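PDB 7D5M: oxidoreductase from Azotobacter vinelandii, which binds NAD+ and, as a homologue of inositol dehydrogenase, probably catalyses the NAD-dependent oxidation of a polyol or sugar-like substrate that is not established. Local coordinates for residues S31-L34 with S38-L41; R52-G57 with Q65-D70; T73-E78 with Q86-A91; I100-L105 with R128-A133. All coordinates share one frame; numbering follows the deposited sequence.

Contact 1 of 4, residues S31-L34 with S38-L41; sequences SAAL and SFAL
Ala33 and Phe39 are joined by the direct polar link of this contact, a backbone hydrogen bond from Phe39 N to Ala33 O of 3.0 Å. The bond is bent (134° at the hydrogen), and the donor stands 29° out of the carbonyl plane. A second polar link runs through a water that bridges Ala32 O and Ser38 OG, 2.8 Å from each. Around the direct bond the same carbonyl oxygen is wrapped in carbon: Ser38 CB lies 3.3 Å from Ala33 O, and the Phe39 ring presents its edge to that oxygen, nearly in plane, with CD1 3.5 Å from Ala33 O.

The apolar contacts fall in two places. Ala33 CB touches Phe39 CD1 at 4.0 Å. Leu34, with CG beside its backbone N (chi1 -62°), swings CD2 alongside the strand to meet Leu41 CB at 4.0 Å; the same methyl packs on the strand backbone, 3.5 Å from Phe39 O. Beyond the segments, Trp14 of strand 12-16 and Tyr337 of helix 329-349 meet the Phe39 ring. An alanine in place of Phe39 would probably leave Ala33 CB and these two aromatic rings without their shared partner.

The contact closes the turn from helix 26-34 into strand 39-45, the second half of the first beta-alpha-beta unit of the Rossmann fold. Its chemistry implies a turn held by one bent main-chain bond and one water bridge, with the Phe39 ring packed against Ala33, Trp14 and Tyr337.

Contact 2 of 4, residues R52-G57 with Q65-D70; sequences RGREFG and QRCYPD
Cys67 lies against one flank of helix 50-59, its backbone nearest Arg54, and makes the contact almost single-handed within segment 65-70. Before it in the chain comes Arg66, which turns away from the helix and sends its guanidinium to a salt bridge with Glu78; its backbone hydrogen-bonds Gly44 of strand 39-45.

Cys67 itself points at the helix. With SG beside its own backbone N (chi1 -60°), the sulfur reaches over the backbone of Gly57 and sits 3.7 Å from Gly57 CA. It occupies the side of Gly57 where a CB would lie, an approach that the absence of a side chain permits. Cys67 CB rests on the base of the Arg54 side chain, 3.8 Å from Arg54 CA and 4.0 Å from Arg54 CG. Arg54 then bends at chi3 (-69°) and brings its guanidinium back obliquely over the loop. There NH2 lies 2.7 Å from Cys67 O, while NE is hydrogen-bonded to Pro64 O just before the segment. The arginine thus reaches both Pro64 and Cys67 of the same loop, with its aliphatic part packed on Cys67.

Tyr68 follows, facing away from helix 50-59; it packs on helix 71-78 and its OH hydrogen-bonds Glu78. Pro69 leads on to Asp70, the N-cap of helix 71-78, whose OD1 also hydrogen-bonds Thr73 OG1.

Residues alternate between two helices, Cys67 to one and Arg66 and Tyr68 to the other, so this loop is the connection that binds helix 50-59 to helix 71-78 at the edge of the NAD-binding Rossmann domain.

Contact 3 of 4, residues T73-E78 with Q86-A91; sequences TLFEQE and QAVSVA. With NAD (nicotinamide-adenine-dinucleotide), chain B.
Val88 and Phe75 meet because of their first torsions. Val88 places CG1 between its backbone N and carbonyl carbon (chi1 59°) and CG2 anti to the N, which turns both methyls towards helix 71-78. Phe75 has CG anti to its carbonyl carbon (chi1 -57°), and this carries the far end of the ring down to the strand. The setting is the Rossmann fold of the NAD-binding domain, in which helix 71-78 packs on one face of the parallel sheet, against its central strand 87-91.

The two side chains cross at about a right angle. Phe75 CE1 lies 4.0 Å from Val88 CG1 and 4.1 Å from Val88 CG2, so one ring corner bears on both methyls. Leu74 adds a looser touch from the preceding position, its CD2 4.3 Å from Val88 CG2. The contact is small, 90 Å² in all, and wholly apolar. The backbones stay well apart, with Phe75 CA 9.2 Å from Val88 CA, and the side chains bridge the distance.

Surrounding residues complete the layer: Ala103 and Ala104 of helix 97-106 touch Phe75, and Val17 touches Val88. Ser89, the next residue along the strand, belongs to the other face, where its OG hydrogen-bonds Tyr337 and Trp14. At its carboxyl end the strand reaches the cofactor, as in Rossmann folds generally, and there Ala91 O lies 3.4 Å from C5D of NAD.

Contact 4 of 4, residues I100-L105 with R128-A133; sequences ITRAAL and REIALA
Ile130 fills the groove between Arg102 and Leu105, about one helical turn apart on helix 97-106. Its CD1 sits over one face of the Arg102 guanidinium, 3.6 Å from Arg102 NE and 3.8 Å from Arg102 CG. Its other branch, CG2, meets Leu105 CB at 3.8 Å. Leu105 reaches past it to the next residue, with CD1 3.7 Å from Ala131 CB and 3.6 Å from Ala131 N, so the methyl lies against the helix backbone itself.

The next shell holds the arginine. Its chain is extended from CG to NE, and NE forms a salt bridge with Glu106 OE2, which helps fix the guanidinium plane beneath Ile130. A serine in place of Arg102 would probably uncover the CD1 end of Ile130 and leave Glu106 without this charged mate.

Segments 100-105 and 128-133 run nearly parallel, 18° between their directions and 9.6 Å between axes, and their CA atoms come nearest at Leu105 and Ala131. Outside them, Leu105 also touches Val111 of strand 110-113, while Ala103 packs on Tyr71 of helix 71-78. Helix 97-106 therefore lies between helices 71-78 and 121-133, over the strands of the Rossmann sheet.

How the contacts relate
All four contacts belong to the NAD-binding Rossmann domain and follow one another along the chain. Contact 1 and contact 3 reach the same parallel sheet and meet where Phe39 CE2 lies 4.3 Å from Ala87 CB. Contacts 2 and 3, centres 12 Å apart, also pack directly, with Tyr68 CD2 3.5 Å from Leu74 CD1. Contact 3 joins contact 4 through packing, with Val88 CG1 3.7 Å from Ala104 CB. Contacts 1 and 4, centres 22 Å apart, do not touch. Only contact 3 includes a residue of the NAD pocket; the side chains of Cys67 and Leu41 stay about 11 and 12 Å from the cofactor, and Arg102 about 14 Å.

Contact 1 of 4, residues S31-L34 with S38-L41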
loop_
_atom_site.group_PDB
_atom_site.type_symbol
_atom_site.label_atom_id
_atom_site.label_comp_id
_atom_site.label_asym_id
_atom_site.label_seq_id
_atom_site.Cartn_x
_atom_site.Cartn_y
_atom_site.Cartn_z
ATOM N N SER A 31 -6.277 31.047 1.374
ATOM C CA SER A 31 -5.812 30.339 0.156
ATOM C C SER A 31 -7.026 29.972 -0.705
ATOM O O SER A 31 -7.013 30.243 -1.916
ATOM C CB SER A 31 -4.967 29.150 0.519
ATOM O OG SER A 31 -4.275 28.670 -0.625
ATOM N N ALA A 32 -8.063 29.405 -0.093
ATOM C CA ALA A 32 -9.277 28.918 -0.782
ATOM C C ALA A 32 -10.160 30.100 -1.213
ATOM O O ALA A 32 -10.701 30.055 -2.328
ATOM C CB ALA A 32 -10.030 27.974 0.125
ATOM N N ALA A 33 -10.333 31.097 -0.349
ATOM C CA ALA A 33 -11.262 32.229 -0.586
ATOM C C ALA A 33 -10.742 33.138 -1.715
ATOM O O ALA A 33 -11.548 33.574 -2.571
ATOM C CB ALA A 33 -11.468 32.990 0.693
ATOM N N LEU A 34 -9.434 33.388 -1.760
ATOM C CA LEU A 34 -8.844 34.377 -2.699
ATOM C C LEU A 34 -8.667 33.740 -4.078
ATOM O O LEU A 34 -8.546 34.472 -5.074
ATOM C CB LEU A 34 -7.526 34.881 -2.118
ATOM C CG LEU A 34 -7.649 35.609 -0.781
ATOM C CD1 LEU A 34 -6.273 35.966 -0.256
ATOM C CD2 LEU A 34 -8.512 36.857 -0.906
ATOM N N SER A 38 -12.861 34.573 -6.190
ATOM C CA SER A 38 -14.102 34.292 -5.408
ATOM C C SER A 38 -14.365 35.413 -4.397
ATOM O O SER A 38 -15.489 35.986 -4.385
ATOM C CB SER A 38 -14.040 32.950 -4.714
ATOM O OG SER A 38 -14.141 31.895 -5.664
ATOM N N PHE A 39 -13.369 35.701 -3.566
ATOM C CA PHE A 39 -13.418 36.712 -2.483
ATOM C C PHE A 39 -12.204 37.634 -2.603
ATOM O O PHE A 39 -11.146 37.211 -3.132
ATOM C CB PHE A 39 -13.419 36.042 -1.103
ATOM C CG PHE A 39 -14.632 35.211 -0.800
ATOM C CD1 PHE A 39 -14.755 33.924 -1.293
ATOM C CD2 PHE A 39 -15.670 35.726 -0.037
ATOM C CE1 PHE A 39 -15.880 33.169 -1.014
ATOM C CE2 PHE A 39 -16.790 34.959 0.252
ATOM C CZ PHE A 39 -16.899 33.686 -0.252
ATOM N N ALA A 40 -12.349 38.860 -2.098
ATOM C CA ALA A 40 -11.258 39.838 -1.919
ATOM C C ALA A 40 -11.172 40.194 -0.434
ATOM O O ALA A 40 -12.185 40.666 0.124
ATOM C CB ALA A 40 -11.508 41.060 -2.767
ATOM N N LEU A 41 -10.000 39.995 0.165
ATOM C CA LEU A 41 -9.751 40.296 1.592
ATOM C C LEU A 41 -9.455 41.791 1.735
ATOM O O LEU A 41 -8.327 42.231 1.393
ATOM C CB LEU A 41 -8.586 39.457 2.115
ATOM C CG LEU A 41 -8.257 39.666 3.593
ATOM C CD1 LEU A 41 -9.422 39.229 4.463
ATOM C CD2 LEU A 41 -6.987 38.927 3.969
HETATM O O HOH W 1 -12.217 30.099 -4.646
#

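Contact 2 of 4, residues R52-G57 with Q65-D70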
loop_
_atom_site.group_PDB
_atom_site.type_symbol
_atom_site.label_atom_id
_atom_site.label_comp_id
_atom_site.label_asym_id
_atom_site.label_seq_id
_atom_site.Cartn_x
_atom_site.Cartn_y
_atom_site.Cartn_z
ATOM N N ARG A 52 -0.893 42.986 16.962
ATOM C CA ARG A 52 -0.372 41.866 16.133
ATOM C C ARG A 52 -1.352 41.592 14.979
ATOM O O ARG A 52 -0.885 41.253 13.875
ATOM C CB ARG A 52 -0.129 40.640 17.014
ATOM C CG ARG A 52 0.495 39.465 16.278
ATOM C CD ARG A 52 0.890 38.377 17.258
ATOM N NE ARG A 52 -0.287 37.810 17.902
ATOM C CZ ARG A 52 -0.304 37.225 19.094
ATOM N NH1 ARG A 52 0.810 37.123 19.808
ATOM N NH2 ARG A 52 -1.444 36.760 19.582
ATOM N N GLY A 53 -2.662 41.754 15.205
ATOM C CA GLY A 53 -3.677 41.620 14.142
ATOM C C GLY A 53 -3.439 42.624 13.025
ATOM O O GLY A 53 -3.541 42.247 11.853
ATOM N N ARG A 54 -3.131 43.875 13.367
ATOM C CA ARG A 54 -2.910 44.948 12.368
ATOM C C ARG A 54 -1.573 44.713 11.656
ATOM O O ARG A 54 -1.535 44.859 10.422
ATOM C CB ARG A 54 -2.952 46.338 13.006
ATOM C CG ARG A 54 -2.718 47.456 12.002
ATOM C CD ARG A 54 -3.026 48.844 12.529
ATOM N NE ARG A 54 -4.456 49.036 12.736
ATOM C CZ ARG A 54 -5.058 49.151 13.923
ATOM N NH1 ARG A 54 -4.366 49.100 15.052
ATOM N NH2 ARG A 54 -6.367 49.315 13.969
ATOM N N GLU A 55 -0.507 44.388 12.393
ATOM C CA GLU A 55 0.807 44.051 11.782
ATOM C C GLU A 55 0.588 42.992 10.697
ATOM O O GLU A 55 1.133 43.147 9.585
ATOM C CB GLU A 55 1.792 43.486 12.801
ATOM C CG GLU A 55 2.390 44.524 13.720
ATOM C CD GLU A 55 3.202 43.908 14.846
ATOM O OE1 GLU A 55 3.607 42.730 14.715
ATOM O OE2 GLU A 55 3.411 44.592 15.858
ATOM N N PHE A 56 -0.164 41.942 11.022
ATOM C CA PHE A 56 -0.362 40.777 10.118
ATOM C C PHE A 56 -1.265 41.188 8.947
ATOM O O PHE A 56 -0.931 40.874 7.786
ATOM C CB PHE A 56 -0.910 39.567 10.881
ATOM C CG PHE A 56 -1.013 38.318 10.043
ATOM C CD1 PHE A 56 0.102 37.823 9.381
ATOM C CD2 PHE A 56 -2.209 37.628 9.932
ATOM C CE1 PHE A 56 0.008 36.678 8.607
ATOM C CE2 PHE A 56 -2.291 36.472 9.175
ATOM C CZ PHE A 56 -1.185 36.005 8.509
ATOM N N GLY A 57 -2.387 41.863 9.226
ATOM C CA GLY A 57 -3.296 42.370 8.180
ATOM C C GLY A 57 -2.524 43.144 7.120
ATOM O O GLY A 57 -2.741 42.891 5.911
ATOM N N GLN A 65 -6.132 50.771 8.345
ATOM C CA GLN A 65 -7.370 51.387 8.891
ATOM C C GLN A 65 -8.553 50.415 8.790
ATOM O O GLN A 65 -9.581 50.672 9.440
ATOM C CB GLN A 65 -7.666 52.689 8.155
ATOM C CG GLN A 65 -6.783 53.840 8.609
ATOM C CD GLN A 65 -7.306 55.146 8.064
ATOM O OE1 GLN A 65 -7.121 55.464 6.894
ATOM N NE2 GLN A 65 -8.002 55.893 8.905
ATOM N N ARG A 66 -8.430 49.322 8.028
ATOM C CA ARG A 66 -9.497 48.287 7.945
ATOM C C ARG A 66 -9.044 47.010 8.664
ATOM O O ARG A 66 -9.688 45.966 8.468
ATOM C CB ARG A 66 -9.865 48.010 6.485
ATOM C CG ARG A 66 -10.396 49.228 5.748
ATOM C CD ARG A 66 -10.753 48.911 4.316
ATOM N NE ARG A 66 -12.120 48.433 4.150
ATOM C CZ ARG A 66 -12.673 48.159 2.972
ATOM N NH1 ARG A 66 -11.967 48.318 1.867
ATOM N NH2 ARG A 66 -13.918 47.722 2.894
ATOM N N CYS A 67 -7.975 47.095 9.454
ATOM C CA CYS A 67 -7.599 46.079 10.468
ATOM C C CYS A 67 -8.162 46.558 11.803
ATOM O O CYS A 67 -7.518 47.406 12.450
ATOM C CB CYS A 67 -6.094 45.883 10.574
ATOM S SG CYS A 67 -5.334 45.347 9.018
ATOM N N TYR A 68 -9.344 46.076 12.165
ATOM C CA TYR A 68 -10.100 46.536 13.354
ATOM C C TYR A 68 -9.742 45.680 14.559
ATOM O O TYR A 68 -9.331 44.527 14.415
ATOM C CB TYR A 68 -11.594 46.492 13.060
ATOM C CG TYR A 68 -12.010 47.258 11.831
ATOM C CD1 TYR A 68 -12.283 48.618 11.888
ATOM C CD2 TYR A 68 -12.150 46.624 10.607
ATOM C CE1 TYR A 68 -12.673 49.327 10.766
ATOM C CE2 TYR A 68 -12.553 47.320 9.477
ATOM C CZ TYR A 68 -12.839 48.671 9.561
ATOM O OH TYR A 68 -13.242 49.357 8.454
ATOM N N PRO A 69 -9.876 46.220 15.791
ATOM C CA PRO A 69 -9.511 45.470 16.994
ATOM C C PRO A 69 -10.463 44.331 17.372
ATOM O O PRO A 69 -10.063 43.479 18.156
ATOM C CB PRO A 69 -9.520 46.548 18.092
ATOM C CG PRO A 69 -10.502 47.562 17.581
ATOM C CD PRO A 69 -10.236 47.615 16.089
ATOM N N ASP A 70 -11.693 44.338 16.852
ATOM C CA ASP A 70 -12.712 43.321 17.208
ATOM C C ASP A 70 -13.777 43.219 16.112
ATOM O O ASP A 70 -13.908 44.139 15.278
ATOM C CB ASP A 70 -13.402 43.681 18.531
ATOM C CG ASP A 70 -14.287 44.907 18.387
ATOM O OD1 ASP A 70 -13.739 46.007 18.193
ATOM O OD2 ASP A 70 -15.508 44.753 18.391
#

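Contact 3 of 4, residues T73-E78 with Q86-A91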
loop_
_atom_site.group_PDB
_atom_site.type_symbol
_atom_site.label_atom_id
_atom_site.label_comp_id
_atom_site.label_asym_id
_atom_site.label_seq_id
_atom_site.Cartn_x
_atom_site.Cartn_y
_atom_site.Cartn_z
ATOM N N THR A 73 -16.564 46.225 15.965
ATOM C CA THR A 73 -16.030 47.428 15.280
ATOM C C THR A 73 -15.921 47.141 13.783
ATOM O O THR A 73 -16.320 47.994 12.976
ATOM C CB THR A 73 -14.679 47.857 15.849
ATOM O OG1 THR A 73 -14.898 47.999 17.255
ATOM C CG2 THR A 73 -14.176 49.131 15.205
ATOM N N LEU A 74 -15.389 45.971 13.424
ATOM C CA LEU A 74 -15.311 45.555 12.005
ATOM C C LEU A 74 -16.684 45.746 11.349
ATOM O O LEU A 74 -16.748 46.444 10.324
ATOM C CB LEU A 74 -14.855 44.099 11.935
ATOM C CG LEU A 74 -15.049 43.409 10.589
ATOM C CD1 LEU A 74 -14.085 43.949 9.545
ATOM C CD2 LEU A 74 -14.876 41.909 10.757
ATOM N N PHE A 75 -17.745 45.163 11.915
ATOM C CA PHE A 75 -19.096 45.170 11.293
ATOM C C PHE A 75 -19.629 46.609 11.276
ATOM O O PHE A 75 -20.129 47.024 10.221
ATOM C CB PHE A 75 -20.054 44.201 11.990
ATOM C CG PHE A 75 -19.583 42.769 12.024
ATOM C CD1 PHE A 75 -18.649 42.301 11.110
ATOM C CD2 PHE A 75 -20.075 41.884 12.969
ATOM C CE1 PHE A 75 -18.213 40.985 11.153
ATOM C CE2 PHE A 75 -19.638 40.568 13.009
ATOM C CZ PHE A 75 -18.701 40.124 12.108
ATOM N N GLU A 76 -19.487 47.354 12.376
ATOM C CA GLU A 76 -20.056 48.727 12.495
ATOM C C GLU A 76 -19.342 49.669 11.516
ATOM O O GLU A 76 -20.050 50.406 10.804
ATOM C CB GLU A 76 -19.970 49.249 13.935
ATOM C CG GLU A 76 -20.400 50.706 14.076
ATOM C CD GLU A 76 -20.360 51.278 15.488
ATOM O OE1 GLU A 76 -19.569 50.766 16.322
ATOM O OE2 GLU A 76 -21.127 52.243 15.754
ATOM N N GLN A 77 -18.005 49.650 11.482
ATOM C CA GLN A 77 -17.190 50.573 10.643
ATOM C C GLN A 77 -17.378 50.213 9.168
ATOM O O GLN A 77 -17.512 51.137 8.340
ATOM C CB GLN A 77 -15.716 50.534 11.045
ATOM C CG GLN A 77 -15.428 51.197 12.386
ATOM C CD GLN A 77 -15.884 52.636 12.404
ATOM O OE1 GLN A 77 -15.549 53.426 11.519
ATOM N NE2 GLN A 77 -16.674 52.978 13.405
ATOM N N GLU A 78 -17.392 48.918 8.835
ATOM C CA GLU A 78 -17.519 48.486 7.420
ATOM C C GLU A 78 -18.897 48.891 6.878
ATOM O O GLU A 78 -18.971 49.263 5.703
ATOM C CB GLU A 78 -17.216 46.989 7.297
ATOM C CG GLU A 78 -15.727 46.701 7.403
ATOM C CD GLU A 78 -14.921 47.150 6.194
ATOM O OE1 GLU A 78 -15.321 46.782 5.052
ATOM O OE2 GLU A 78 -13.905 47.871 6.392
ATOM N N GLN A 86 -19.149 42.285 2.536
ATOM C CA GLN A 86 -20.446 41.622 2.292
ATOM C C GLN A 86 -20.478 40.288 3.027
ATOM O O GLN A 86 -21.583 39.745 3.198
ATOM C CB GLN A 86 -20.614 41.400 0.796
ATOM C CG GLN A 86 -20.649 42.704 0.019
ATOM C CD GLN A 86 -20.485 42.446 -1.454
ATOM O OE1 GLN A 86 -19.437 41.989 -1.905
ATOM N NE2 GLN A 86 -21.537 42.727 -2.206
ATOM N N ALA A 87 -19.298 39.762 3.383
ATOM C CA ALA A 87 -19.168 38.434 4.006
ATOM C C ALA A 87 -17.952 38.395 4.931
ATOM O O ALA A 87 -17.010 39.203 4.775
ATOM C CB ALA A 87 -19.112 37.378 2.933
ATOM N N VAL A 88 -18.003 37.486 5.900
ATOM C CA VAL A 88 -16.942 37.341 6.927
ATOM C C VAL A 88 -16.739 35.850 7.201
ATOM O O VAL A 88 -17.738 35.121 7.330
ATOM C CB VAL A 88 -17.274 38.151 8.196
ATOM C CG1 VAL A 88 -18.590 37.731 8.829
ATOM C CG2 VAL A 88 -16.138 38.099 9.202
ATOM N N SER A 89 -15.479 35.423 7.263
ATOM C CA SER A 89 -15.104 34.077 7.736
ATOM C C SER A 89 -14.693 34.146 9.207
ATOM O O SER A 89 -13.845 34.998 9.565
ATOM C CB SER A 89 -14.039 33.485 6.868
ATOM O OG SER A 89 -14.605 33.178 5.612
ATOM N N VAL A 90 -15.245 33.241 10.016
ATOM C CA VAL A 90 -15.025 33.205 11.489
ATOM C C VAL A 90 -14.075 32.039 11.796
ATOM O O VAL A 90 -14.477 30.875 11.654
ATOM C CB VAL A 90 -16.364 33.087 12.238
ATOM C CG1 VAL A 90 -16.159 33.031 13.742
ATOM C CG2 VAL A 90 -17.328 34.199 11.858
ATOM N N ALA A 91 -12.839 32.350 12.166
ATOM C CA ALA A 91 -11.776 31.349 12.415
ATOM C C ALA A 91 -11.194 31.581 13.804
ATOM O O ALA A 91 -9.989 31.363 13.992
ATOM C CB ALA A 91 -10.725 31.437 11.344
HETATM P PA NAD B . -5.717 28.858 16.802
HETATM O O1A NAD B . -5.701 29.008 18.291
HETATM O O2A NAD B . -4.558 28.240 16.086
HETATM O O5B NAD B . -6.027 30.293 16.150
HETATM C C5B NAD B . -6.934 31.257 16.770
HETATM C C4B NAD B . -6.752 32.580 16.065
HETATM O O4B NAD B . -7.860 33.467 16.367
HETATM C C3B NAD B . -5.493 33.362 16.463
HETATM O O3B NAD B . -5.012 34.093 15.345
HETATM C C2B NAD B . -6.029 34.280 17.568
HETATM O O2B NAD B . -5.248 35.427 17.811
HETATM C C1B NAD B . -7.365 34.658 16.944
HETATM N N9A NAD B . -8.369 35.139 17.881
HETATM C C8A NAD B . -8.712 34.560 19.075
HETATM N N7A NAD B . -9.703 35.168 19.678
HETATM C C5A NAD B . -10.050 36.200 18.820
HETATM C C6A NAD B . -11.047 37.193 18.896
HETATM N N6A NAD B . -11.921 37.291 19.900
HETATM N N1A NAD B . -11.135 38.065 17.861
HETATM C C2A NAD B . -10.255 37.952 16.854
HETATM N N3A NAD B . -9.287 37.052 16.670
HETATM C C4A NAD B . -9.235 36.192 17.703
HETATM O O3 NAD B . -7.025 28.013 16.365
HETATM P PN NAD B . -7.269 27.112 15.038
HETATM O O1N NAD B . -6.696 25.738 15.248
HETATM O O2N NAD B . -6.831 27.897 13.838
HETATM O O5D NAD B . -8.864 26.956 15.038
HETATM C C5D NAD B . -9.734 28.085 14.940
HETATM C C4D NAD B . -11.092 27.541 14.594
HETATM O O4D NAD B . -10.984 26.765 13.373
HETATM C C3D NAD B . -11.674 26.584 15.641
HETATM O O3D NAD B . -13.080 26.745 15.701
HETATM C C2D NAD B . -11.283 25.202 15.105
HETATM O O2D NAD B . -12.151 24.166 15.539
HETATM C C1D NAD B . -11.433 25.435 13.600
HETATM N N1N NAD B . -10.626 24.515 12.743
HETATM C C2N NAD B . -11.249 23.839 11.716
HETATM C C3N NAD B . -10.539 22.932 10.927
HETATM C C7N NAD B . -11.253 22.352 9.724
HETATM O O7N NAD B . -12.303 22.881 9.342
HETATM N N7N NAD B . -10.690 21.313 9.114
HETATM C C4N NAD B . -9.219 22.624 11.272
HETATM C C5N NAD B . -8.609 23.305 12.325
HETATM C C6N NAD B . -9.284 24.339 12.935
#

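Contact 4 of 4, residues I100-L105 with R128-A133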
loop_
_atom_site.group_PDB
_atom_site.type_symbol
_atom_site.label_atom_id
_atom_site.label_comp_id
_atom_site.label_asym_id
_atom_site.label_seq_id
_atom_site.Cartn_x
_atom_site.Cartn_y
_atom_site.Cartn_z
ATOM N N ILE A 100 -20.081 35.832 17.352
ATOM C CA ILE A 100 -19.545 36.513 16.139
ATOM C C ILE A 100 -20.487 36.237 14.963
ATOM O O ILE A 100 -20.801 37.205 14.241
ATOM C CB ILE A 100 -18.098 36.095 15.831
ATOM C CG1 ILE A 100 -17.155 36.463 16.979
ATOM C CG2 ILE A 100 -17.657 36.716 14.515
ATOM C CD1 ILE A 100 -15.798 35.831 16.875
ATOM N N THR A 101 -20.907 34.981 14.772
ATOM C CA THR A 101 -21.837 34.595 13.677
ATOM C C THR A 101 -23.160 35.354 13.860
ATOM O O THR A 101 -23.658 35.933 12.875
ATOM C CB THR A 101 -22.032 33.077 13.609
ATOM O OG1 THR A 101 -20.749 32.496 13.370
ATOM C CG2 THR A 101 -22.960 32.643 12.498
ATOM N N ARG A 102 -23.710 35.360 15.075
ATOM C CA ARG A 102 -24.991 36.051 15.362
ATOM C C ARG A 102 -24.876 37.524 14.959
ATOM O O ARG A 102 -25.765 38.014 14.228
ATOM C CB ARG A 102 -25.380 35.946 16.837
ATOM C CG ARG A 102 -26.742 36.563 17.112
ATOM C CD ARG A 102 -27.116 36.589 18.579
ATOM N NE ARG A 102 -28.489 37.066 18.680
ATOM C CZ ARG A 102 -29.362 36.697 19.609
ATOM N NH1 ARG A 102 -29.013 35.847 20.562
ATOM N NH2 ARG A 102 -30.588 37.199 19.582
ATOM N N ALA A 103 -23.836 38.210 15.428
ATOM C CA ALA A 103 -23.616 39.652 15.155
ATOM C C ALA A 103 -23.486 39.873 13.634
ATOM O O ALA A 103 -24.077 40.843 13.114
ATOM C CB ALA A 103 -22.400 40.140 15.889
ATOM N N ALA A 104 -22.755 39.006 12.925
ATOM C CA ALA A 104 -22.533 39.160 11.469
ATOM C C ALA A 104 -23.886 39.042 10.754
ATOM O O ALA A 104 -24.197 39.890 9.896
ATOM C CB ALA A 104 -21.532 38.148 10.952
ATOM N N LEU A 105 -24.692 38.049 11.130
ATOM C CA LEU A 105 -26.011 37.781 10.501
ATOM C C LEU A 105 -26.946 38.971 10.742
ATOM O O LEU A 105 -27.640 39.375 9.808
ATOM C CB LEU A 105 -26.610 36.523 11.135
ATOM C CG LEU A 105 -25.818 35.239 10.914
ATOM C CD1 LEU A 105 -26.565 34.029 11.450
ATOM C CD2 LEU A 105 -25.476 35.079 9.450
ATOM N N ARG A 128 -29.480 29.348 13.359
ATOM C CA ARG A 128 -30.109 28.955 12.079
ATOM C C ARG A 128 -31.325 29.855 11.845
ATOM O O ARG A 128 -31.498 30.352 10.716
ATOM C CB ARG A 128 -30.488 27.476 12.045
ATOM C CG ARG A 128 -31.302 27.137 10.805
ATOM C CD ARG A 128 -31.389 25.674 10.470
ATOM N NE ARG A 128 -31.920 24.885 11.555
ATOM C CZ ARG A 128 -31.981 23.558 11.555
ATOM N NH1 ARG A 128 -31.541 22.862 10.520
ATOM N NH2 ARG A 128 -32.496 22.931 12.595
ATOM N N GLU A 129 -32.161 30.069 12.862
ATOM C CA GLU A 129 -33.365 30.929 12.679
ATOM C C GLU A 129 -32.934 32.340 12.277
ATOM O O GLU A 129 -33.594 32.928 11.394
ATOM C CB GLU A 129 -34.244 30.926 13.927
ATOM C CG GLU A 129 -34.961 29.606 14.102
ATOM C CD GLU A 129 -36.306 29.699 14.790
ATOM O OE1 GLU A 129 -36.502 30.655 15.572
ATOM O OE2 GLU A 129 -37.147 28.810 14.546
ATOM N N ILE A 130 -31.856 32.860 12.858
ATOM C CA ILE A 130 -31.388 34.242 12.567
ATOM C C ILE A 130 -30.813 34.292 11.141
ATOM O O ILE A 130 -31.105 35.257 10.424
ATOM C CB ILE A 130 -30.401 34.735 13.643
ATOM C CG1 ILE A 130 -31.089 34.857 15.010
ATOM C CG2 ILE A 130 -29.774 36.056 13.214
ATOM C CD1 ILE A 130 -30.162 35.209 16.158
ATOM N N ALA A 131 -30.051 33.279 10.718
ATOM C CA ALA A 131 -29.528 33.198 9.332
ATOM C C ALA A 131 -30.691 33.201 8.332
ATOM O O ALA A 131 -30.625 33.923 7.330
ATOM C CB ALA A 131 -28.656 31.979 9.163
ATOM N N LEU A 132 -31.722 32.399 8.585
ATOM C CA LEU A 132 -32.859 32.243 7.647
ATOM C C LEU A 132 -33.645 33.558 7.595
ATOM O O LEU A 132 -33.937 34.014 6.491
ATOM C CB LEU A 132 -33.727 31.066 8.094
ATOM C CG LEU A 132 -33.082 29.690 7.913
ATOM C CD1 LEU A 132 -33.877 28.623 8.643
ATOM C CD2 LEU A 132 -32.954 29.337 6.445
ATOM N N ALA A 133 -33.968 34.155 8.745
ATOM C CA ALA A 133 -34.747 35.417 8.804
ATOM C C ALA A 133 -34.020 36.512 8.011
ATOM O O ALA A 133 -34.699 37.298 7.311
ATOM C CB ALA A 133 -34.982 35.835 10.238
#